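PDB 3HVY: cystathionine beta-lyase family protein, YNBB B.subtilis ortholog from Clostridium acetobutylicum, which probably acts as a pyridoxal-phosphate-dependent carbon-sulfur lyase of the methionine gamma-lyase family and may take part in aluminium resistance. Local coordinates for residues L130-G135 with K140-L145; I105-F110 with G255-K260; I180-S185 with E201-I206. One frame throughout, in Å; residues are numbered along the deposited sequence.

Contact 1: residues L130-G135 with K140-L145; sequences LHDIIG and KKVGSL
Asp132 and Lys140 supply the ionic part of this contact. Lys140 NZ lies 2.9 Å from Asp132 OD2, on the syn lone pair of that oxygen, and makes a weak second bond to OD1. The lysine bends at its third torsion (chi3 74°), which brings the ammonium group to the carboxylate at about a right angle between the two side chains.

The main-chain link is nearly straight and joins two buried residues: Leu145 N donates to Ile133 O over 2.9 Å, with 170° at the hydrogen, so a carbonyl near the helix end is taken by the returning chain.

Van der Waals packing adds to these bonds. The side chains of Ile133 and Leu145 lie side by side, pointing the same way, with CG2 of Ile133 3.9 Å from CD1 of Leu145, while the Val142 CG2 methyl lies against the carbonyl oxygen Asp132 O at 3.7 Å. One carbon pair, Ser144 CB and Gly135 CA, is tighter than usual, at 3.3 Å, where glycine presents no side chain. Ser144 OG is hydrogen-bonded to Glu147 N, and the Glu147 carboxylate also accepts from Val142 N. Val273 and Pro274 of the second subunit pack on Ile133 and Val142.

Gly135, with positive phi (98°), is the C-prime residue: Met136 N bonds to His131 O and Gly135 N to Asp132 O. Helix 131-134 thus ends in a Schellman C-capping motif, against which residues 140-145 fold back.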
loop_
_atom_site.group_PDB
_atom_site.type_symbol
_atom_site.label_atom_id
_atom_site.label_comp_id
_atom_site.label_asym_id
_atom_site.label_seq_id
_atom_site.Cartn_x
_atom_site.Cartn_y
_atom_site.Cartn_z
ATOM N N LEU D 130 -13.667 16.582 23.006
ATOM C CA LEU D 130 -14.807 15.799 23.486
ATOM C C LEU D 130 -16.058 16.577 23.679
ATOM O O LEU D 130 -17.086 16.004 23.969
ATOM C CB LEU D 130 -14.525 15.184 24.854
ATOM C CG LEU D 130 -13.687 13.941 24.911
ATOM C CD1 LEU D 130 -14.138 13.259 26.197
ATOM C CD2 LEU D 130 -13.949 13.095 23.702
ATOM N N HIS D 131 -15.982 17.885 23.563
ATOM C CA HIS D 131 -17.112 18.720 23.918
ATOM C C HIS D 131 -18.306 18.489 23.040
ATOM O O HIS D 131 -19.444 18.498 23.518
ATOM C CB HIS D 131 -16.678 20.170 23.989
ATOM C CG HIS D 131 -15.704 20.437 25.106
ATOM N ND1 HIS D 131 -15.537 21.681 25.665
ATOM C CD2 HIS D 131 -14.881 19.602 25.794
ATOM C CE1 HIS D 131 -14.622 21.613 26.619
ATOM N NE2 HIS D 131 -14.227 20.358 26.737
ATOM N N ASP D 132 -18.062 18.238 21.765
ATOM C CA ASP D 132 -19.177 17.920 20.839
ATOM C C ASP D 132 -19.706 16.497 21.011
ATOM O O ASP D 132 -20.905 16.275 20.795
ATOM C CB ASP D 132 -18.779 18.175 19.387
ATOM C CG ASP D 132 -18.819 19.684 19.002
ATOM O OD1 ASP D 132 -19.523 20.487 19.651
ATOM O OD2 ASP D 132 -18.179 20.050 18.008
ATOM N N ILE D 133 -18.823 15.549 21.385
ATOM C CA ILE D 133 -19.258 14.158 21.737
ATOM C C ILE D 133 -20.307 14.203 22.865
ATOM O O ILE D 133 -21.386 13.658 22.747
ATOM C CB ILE D 133 -18.075 13.241 22.088
ATOM C CG1 ILE D 133 -17.345 12.860 20.800
ATOM C CG2 ILE D 133 -18.536 11.923 22.840
ATOM C CD1 ILE D 133 -15.945 12.328 20.969
ATOM N N ILE D 134 -20.002 14.949 23.916
ATOM C CA ILE D 134 -20.889 15.136 25.069
ATOM C C ILE D 134 -22.146 15.962 24.691
ATOM O O ILE D 134 -23.270 15.622 25.073
ATOM C CB ILE D 134 -20.109 15.801 26.232
ATOM C CG1 ILE D 134 -19.042 14.816 26.718
ATOM C CG2 ILE D 134 -21.082 16.245 27.324
ATOM C CD1 ILE D 134 -17.805 15.407 27.343
ATOM N N GLY D 135 -21.939 17.030 23.933
ATOM C CA GLY D 135 -23.025 17.922 23.497
ATOM C C GLY D 135 -23.093 19.131 24.401
ATOM O O GLY D 135 -24.103 19.400 25.035
ATOM N N LYS D 140 -25.825 23.740 18.483
ATOM C CA LYS D 140 -25.288 22.918 17.400
ATOM C C LYS D 140 -25.999 21.563 17.346
ATOM O O LYS D 140 -26.332 20.970 18.378
ATOM C CB LYS D 140 -23.793 22.656 17.619
ATOM C CG LYS D 140 -22.927 23.896 17.703
ATOM C CD LYS D 140 -21.516 23.575 18.207
ATOM C CE LYS D 140 -20.677 22.890 17.139
ATOM N NZ LYS D 140 -19.260 22.663 17.585
ATOM N N LYS D 141 -26.238 21.081 16.138
ATOM C CA LYS D 141 -26.802 19.762 15.938
ATOM C C LYS D 141 -25.671 18.965 15.373
ATOM O O LYS D 141 -25.316 19.121 14.214
ATOM C CB LYS D 141 -27.976 19.833 14.991
ATOM C CG LYS D 141 -28.632 18.511 14.705
ATOM C CD LYS D 141 -29.896 18.719 13.905
ATOM C CE LYS D 141 -30.627 17.418 13.781
ATOM N NZ LYS D 141 -31.917 17.585 13.049
ATOM N N VAL D 142 -25.047 18.165 16.234
ATOM C CA VAL D 142 -23.906 17.391 15.844
ATOM C C VAL D 142 -24.012 15.898 16.198
ATOM O O VAL D 142 -23.038 15.182 16.045
ATOM C CB VAL D 142 -22.598 17.968 16.439
ATOM C CG1 VAL D 142 -22.309 19.364 15.885
ATOM C CG2 VAL D 142 -22.680 17.967 17.970
ATOM N N GLY D 143 -25.191 15.442 16.609
ATOM C CA GLY D 143 -25.391 14.048 16.997
ATOM C C GLY D 143 -24.682 13.652 18.274
ATOM O O GLY D 143 -24.179 12.526 18.420
ATOM N N SER D 144 -24.680 14.575 19.224
ATOM C CA SER D 144 -24.017 14.353 20.492
ATOM C C SER D 144 -24.808 13.417 21.374
ATOM O O SER D 144 -26.017 13.195 21.162
ATOM C CB SER D 144 -23.882 15.685 21.217
ATOM O OG SER D 144 -25.176 16.102 21.604
ATOM N N LEU D 145 -24.128 12.917 22.404
ATOM C CA LEU D 145 -24.755 12.133 23.464
ATOM C C LEU D 145 -26.006 12.817 24.002
ATOM O O LEU D 145 -27.045 12.202 24.160
ATOM C CB LEU D 145 -23.757 11.896 24.593
ATOM C CG LEU D 145 -22.634 10.879 24.272
ATOM C CD1 LEU D 145 -21.467 11.023 25.308
ATOM C CD2 LEU D 145 -23.216 9.480 24.192
#

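Contact 2: residues I105-F110 with G255-K260; sequences IGAALF and GYIAGK
Residues 105-110 of helix 101-111 and strand 255-259 come nearest at Ala108 and Ile257, whose CA atoms are 7.0 Å apart, and no hydrogen bond joins the two backbones. One methyl group carries the contact. Ile257 points its side chain at the helix, and with CG1 anti to its carbonyl carbon (chi1 -61°) and the chain extended beyond (chi2 179°), CD1 is carried to the helix surface. There it sits between two successive alanines, 4.1 Å from Ala107 CB and equally 4.1 Å from Ala108 CB. The alanine methyls are small enough for Ile257 CD1 to come within 3.9 Å of the backbone at Ala108 N; the area buried is a modest 108 Å².

Neighbouring residues extend the packing: Ile237 touches both Ala108 and Ile257, Phe216 lies against Ala108, and Ala267 and Val271 of helix 261-271 meet Ile257 and Ala107 respectively. The backbone of Ile257 pairs with Phe93 on strand 91-95, while that of Ala258 pairs with Ile238 on strand 237-241. Strand 255-259 runs antiparallel to both neighbours in a seven-stranded, otherwise parallel sheet, and a helix packed on such a sheet is typical of the large domain of fold-type I pyridoxal-phosphate enzymes.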
loop_
_atom_site.group_PDB
_atom_site.type_symbol
_atom_site.label_atom_id
_atom_site.label_comp_id
_atom_site.label_asym_id
_atom_site.label_seq_id
_atom_site.Cartn_x
_atom_site.Cartn_y
_atom_site.Cartn_z
ATOM N N ILE D 105 -12.301 7.135 21.552
ATOM C CA ILE D 105 -12.865 7.531 22.835
ATOM C C ILE D 105 -14.370 7.705 22.707
ATOM O O ILE D 105 -15.138 7.093 23.445
ATOM C CB ILE D 105 -12.182 8.811 23.406
ATOM C CG1 ILE D 105 -10.718 8.501 23.818
ATOM C CG2 ILE D 105 -12.983 9.376 24.623
ATOM C CD1 ILE D 105 -9.872 9.702 23.890
ATOM N N GLY D 106 -14.788 8.480 21.720
ATOM C CA GLY D 106 -16.209 8.646 21.416
ATOM C C GLY D 106 -16.983 7.355 21.192
ATOM O O GLY D 106 -18.101 7.222 21.679
ATOM N N ALA D 107 -16.405 6.412 20.450
ATOM C CA ALA D 107 -17.058 5.150 20.164
ATOM C C ALA D 107 -17.243 4.353 21.481
ATOM O O ALA D 107 -18.255 3.673 21.676
ATOM C CB ALA D 107 -16.240 4.351 19.148
ATOM N N ALA D 108 -16.246 4.411 22.366
ATOM C CA ALA D 108 -16.318 3.726 23.656
ATOM C C ALA D 108 -17.460 4.309 24.498
ATOM O O ALA D 108 -18.188 3.564 25.133
ATOM C CB ALA D 108 -14.999 3.786 24.405
ATOM N N LEU D 109 -17.661 5.632 24.437
ATOM C CA LEU D 109 -18.731 6.277 25.159
ATOM C C LEU D 109 -20.103 6.009 24.543
ATOM O O LEU D 109 -20.986 5.485 25.224
ATOM C CB LEU D 109 -18.470 7.778 25.286
ATOM C CG LEU D 109 -17.163 8.143 26.035
ATOM C CD1 LEU D 109 -16.813 9.648 25.836
ATOM C CD2 LEU D 109 -17.306 7.730 27.498
ATOM N N PHE D 110 -20.275 6.333 23.258
ATOM C CA PHE D 110 -21.545 6.115 22.585
ATOM C C PHE D 110 -21.998 4.686 22.741
ATOM O O PHE D 110 -23.127 4.424 23.097
ATOM C CB PHE D 110 -21.496 6.469 21.103
ATOM C CG PHE D 110 -21.842 7.885 20.811
ATOM C CD1 PHE D 110 -23.160 8.291 20.786
ATOM C CD2 PHE D 110 -20.848 8.820 20.548
ATOM C CE1 PHE D 110 -23.508 9.635 20.536
ATOM C CE2 PHE D 110 -21.195 10.179 20.313
ATOM C CZ PHE D 110 -22.527 10.563 20.297
ATOM N N GLY D 255 -6.766 3.577 15.978
ATOM C CA GLY D 255 -7.075 3.697 17.398
ATOM C C GLY D 255 -7.343 2.319 17.988
ATOM O O GLY D 255 -7.430 1.324 17.254
ATOM N N TYR D 256 -7.485 2.278 19.314
ATOM C CA TYR D 256 -7.770 1.059 20.006
ATOM C C TYR D 256 -8.805 1.304 21.111
ATOM O O TYR D 256 -8.940 2.419 21.624
ATOM C CB TYR D 256 -6.491 0.415 20.554
ATOM C CG TYR D 256 -5.896 1.121 21.766
ATOM C CD1 TYR D 256 -4.972 2.147 21.609
ATOM C CD2 TYR D 256 -6.281 0.755 23.068
ATOM C CE1 TYR D 256 -4.463 2.813 22.721
ATOM C CE2 TYR D 256 -5.774 1.429 24.181
ATOM C CZ TYR D 256 -4.853 2.445 23.997
ATOM O OH TYR D 256 -4.309 3.140 25.062
ATOM N N ILE D 257 -9.557 0.247 21.400
ATOM C CA ILE D 257 -10.435 0.152 22.541
ATOM C C ILE D 257 -10.137 -1.183 23.201
ATOM O O ILE D 257 -9.960 -2.170 22.520
ATOM C CB ILE D 257 -11.907 0.229 22.166
ATOM C CG1 ILE D 257 -12.195 1.552 21.515
ATOM C CG2 ILE D 257 -12.811 -0.037 23.474
ATOM C CD1 ILE D 257 -13.639 1.756 21.054
ATOM N N ALA D 258 -10.014 -1.195 24.523
ATOM C CA ALA D 258 -9.663 -2.399 25.266
ATOM C C ALA D 258 -10.408 -2.425 26.588
ATOM O O ALA D 258 -10.641 -1.397 27.228
ATOM C CB ALA D 258 -8.170 -2.493 25.533
ATOM N N GLY D 259 -10.751 -3.630 27.012
ATOM C CA GLY D 259 -11.507 -3.811 28.249
ATOM C C GLY D 259 -12.326 -5.088 28.305
ATOM O O GLY D 259 -12.019 -6.090 27.651
ATOM N N LYS D 260 -13.380 -5.050 29.108
ATOM C CA LYS D 260 -14.295 -6.146 29.218
ATOM C C LYS D 260 -14.949 -6.390 27.887
ATOM O O LYS D 260 -15.305 -5.457 27.209
ATOM C CB LYS D 260 -15.351 -5.853 30.321
ATOM C CG LYS D 260 -14.636 -5.716 31.676
ATOM C CD LYS D 260 -15.333 -6.252 32.848
ATOM C CE LYS D 260 -14.429 -6.171 34.104
ATOM N NZ LYS D 260 -13.702 -7.451 34.437
#

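Contact 3: residues I180-S185 with E201-I206; sequences IHIQRS and EIIKSI
The isoleucines that join strand 180-183 to helix 201-206 in a beta-alpha-beta crossover leave the strand's flat groups, those of His181 and Gln183, with no part in the contact. One face of the His181 ring has Gln183 N 4.2 Å above its plane, offset toward the rim, and ND1 is hydrogen-bonded to Ser121 OG. The Gln183 amide is gripped at both ends: NE2 donates to Ser185 O over 2.9 Å at 159°, with the acceptor nearly in the amide plane, and OE1 accepts from Tyr127 N. These two bonds fix the rotation of the amide.

In the crossover, helix 196-207 connects parallel strands 177-183 and 214-218. The short segments run almost antiparallel, at 168°, with axes 11.5 Å apart at closest approach. That spacing is bridged wholly by hydrocarbon, without a hydrogen bond.

Ile180 and Ile182, two residues apart on the strand, both point toward the helix, where they meet Ile206 and Ile202, one helical turn apart. Leu171 of helix 164-173 touches both Ile180 and Ile206, and Val215 of the next strand touches Ile182 and Ile203, so the interface continues on its flanks. Ile182 and Ile202 slide past one another in opposite directions, Ile182 CD1 reaching Ile202 CG2 at 3.9 Å and Ile203 CG1 more loosely at 4.4 Å. Ile182 gets there with CG1 anti to its carbonyl carbon and an extended chi2 of 176°. Ile180 and Ile206 instead meet tip to tip, CD1 to CD1, at 3.8 Å.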
loop_
_atom_site.group_PDB
_atom_site.type_symbol
_atom_site.label_atom_id
_atom_site.label_comp_id
_atom_site.label_asym_id
_atom_site.label_seq_id
_atom_site.Cartn_x
_atom_site.Cartn_y
_atom_site.Cartn_z
ATOM N N ILE D 180 -18.439 6.301 34.289
ATOM C CA ILE D 180 -17.533 7.286 34.842
ATOM C C ILE D 180 -16.344 7.376 33.878
ATOM O O ILE D 180 -15.732 6.346 33.485
ATOM C CB ILE D 180 -17.084 6.873 36.257
ATOM C CG1 ILE D 180 -18.234 7.138 37.249
ATOM C CG2 ILE D 180 -15.793 7.569 36.689
ATOM C CD1 ILE D 180 -17.908 6.800 38.659
ATOM N N HIS D 181 -16.061 8.609 33.501
ATOM C CA HIS D 181 -14.990 8.960 32.594
ATOM C C HIS D 181 -13.815 9.599 33.342
ATOM O O HIS D 181 -13.985 10.604 34.033
ATOM C CB HIS D 181 -15.576 9.879 31.524
ATOM C CG HIS D 181 -14.553 10.686 30.778
ATOM N ND1 HIS D 181 -14.520 12.058 30.842
ATOM C CD2 HIS D 181 -13.521 10.317 29.987
ATOM C CE1 HIS D 181 -13.513 12.499 30.103
ATOM N NE2 HIS D 181 -12.871 11.458 29.602
ATOM N N ILE D 182 -12.655 8.942 33.267
ATOM C CA ILE D 182 -11.407 9.449 33.832
ATOM C C ILE D 182 -10.501 9.791 32.637
ATOM O O ILE D 182 -10.347 9.001 31.732
ATOM C CB ILE D 182 -10.719 8.410 34.719
ATOM C CG1 ILE D 182 -11.657 8.025 35.884
ATOM C CG2 ILE D 182 -9.332 8.909 35.210
ATOM C CD1 ILE D 182 -11.136 6.905 36.816
ATOM N N GLN D 183 -9.938 10.983 32.631
ATOM C CA GLN D 183 -8.882 11.350 31.642
ATOM C C GLN D 183 -7.490 11.213 32.330
ATOM O O GLN D 183 -7.205 11.893 33.314
ATOM C CB GLN D 183 -9.130 12.775 31.216
ATOM C CG GLN D 183 -8.264 13.268 30.095
ATOM C CD GLN D 183 -8.718 14.623 29.603
ATOM O OE1 GLN D 183 -9.886 14.800 29.222
ATOM N NE2 GLN D 183 -7.792 15.599 29.588
ATOM N N ARG D 184 -6.635 10.338 31.817
ATOM C CA ARG D 184 -5.313 10.121 32.409
ATOM C C ARG D 184 -4.387 11.330 32.204
ATOM O O ARG D 184 -3.811 11.862 33.155
ATOM C CB ARG D 184 -4.698 8.855 31.823
ATOM C CG ARG D 184 -3.303 8.544 32.313
ATOM C CD ARG D 184 -2.860 7.146 31.788
ATOM N NE ARG D 184 -1.516 6.846 32.210
ATOM C CZ ARG D 184 -0.867 5.720 31.903
ATOM N NH1 ARG D 184 -1.439 4.779 31.154
ATOM N NH2 ARG D 184 0.364 5.556 32.326
ATOM N N SER D 185 -4.252 11.759 30.949
ATOM C CA SER D 185 -3.415 12.904 30.602
ATOM C C SER D 185 -4.155 14.244 30.770
ATOM O O SER D 185 -5.267 14.412 30.278
ATOM C CB SER D 185 -2.925 12.737 29.158
ATOM O OG SER D 185 -2.039 13.762 28.797
ATOM N N GLU D 201 -6.512 4.219 43.190
ATOM C CA GLU D 201 -7.220 4.645 44.398
ATOM C C GLU D 201 -8.585 5.252 44.112
ATOM O O GLU D 201 -9.513 5.061 44.879
ATOM C CB GLU D 201 -6.376 5.640 45.193
ATOM C CG GLU D 201 -5.161 4.987 45.766
ATOM C CD GLU D 201 -5.517 3.759 46.643
ATOM O OE1 GLU D 201 -6.372 3.919 47.553
ATOM O OE2 GLU D 201 -4.960 2.646 46.401
ATOM N N ILE D 202 -8.697 6.002 43.032
ATOM C CA ILE D 202 -9.970 6.527 42.603
ATOM C C ILE D 202 -10.938 5.369 42.360
ATOM O O ILE D 202 -12.108 5.388 42.809
ATOM C CB ILE D 202 -9.782 7.386 41.329
ATOM C CG1 ILE D 202 -9.081 8.710 41.701
ATOM C CG2 ILE D 202 -11.105 7.667 40.652
ATOM C CD1 ILE D 202 -8.398 9.438 40.525
ATOM N N ILE D 203 -10.447 4.337 41.685
ATOM C CA ILE D 203 -11.326 3.222 41.312
ATOM C C ILE D 203 -11.722 2.435 42.556
ATOM O O ILE D 203 -12.878 2.095 42.721
ATOM C CB ILE D 203 -10.702 2.316 40.229
ATOM C CG1 ILE D 203 -10.535 3.122 38.937
ATOM C CG2 ILE D 203 -11.592 1.096 39.996
ATOM C CD1 ILE D 203 -9.950 2.390 37.713
ATOM N N LYS D 204 -10.745 2.183 43.424
ATOM C CA LYS D 204 -10.965 1.497 44.702
ATOM C C LYS D 204 -12.018 2.246 45.499
ATOM O O LYS D 204 -12.887 1.632 46.105
ATOM C CB LYS D 204 -9.627 1.393 45.451
ATOM C CG LYS D 204 -9.578 0.423 46.563
ATOM C CD LYS D 204 -8.161 0.105 47.050
ATOM C CE LYS D 204 -8.281 -0.665 48.420
ATOM N NZ LYS D 204 -6.995 -1.235 48.976
ATOM N N SER D 205 -11.999 3.573 45.479
ATOM C CA SER D 205 -13.057 4.325 46.150
ATOM C C SER D 205 -14.403 4.165 45.493
ATOM O O SER D 205 -15.418 4.091 46.181
ATOM C CB SER D 205 -12.763 5.830 46.183
ATOM O OG SER D 205 -11.686 6.092 47.043
ATOM N N ILE D 206 -14.435 4.210 44.163
ATOM C CA ILE D 206 -15.681 3.996 43.444
ATOM C C ILE D 206 -16.245 2.616 43.827
ATOM O O ILE D 206 -17.433 2.493 44.107
ATOM C CB ILE D 206 -15.497 4.138 41.915
ATOM C CG1 ILE D 206 -15.274 5.606 41.548
ATOM C CG2 ILE D 206 -16.724 3.568 41.094
ATOM C CD1 ILE D 206 -14.624 5.775 40.183
#

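In the fold
All three contacts are largely buried, but their chemistry follows their place. Contact 1, with its centre about 22 Å from that of the chain, lies furthest out, at the subunit interface; it has an exposed lysine and mixes a salt bridge, a main-chain bond and van der Waals packing. Contacts 2 and 3, at about 14 and 17 Å, lie nearer the core as purely apolar joins between a helix and the same sheet, and do not touch each other. Contacts 1 and 2 meet chiefly at Phe110, whose CZ is 3.2 Å from Gly143 O, and also where Ile133 packs on Gly106; Pro274 of the second subunit also packs on Phe110. Contact 3 touches no other chain; it meets contact 1 where Leu130 CD1 lies 4.0 Å from His181 CE1.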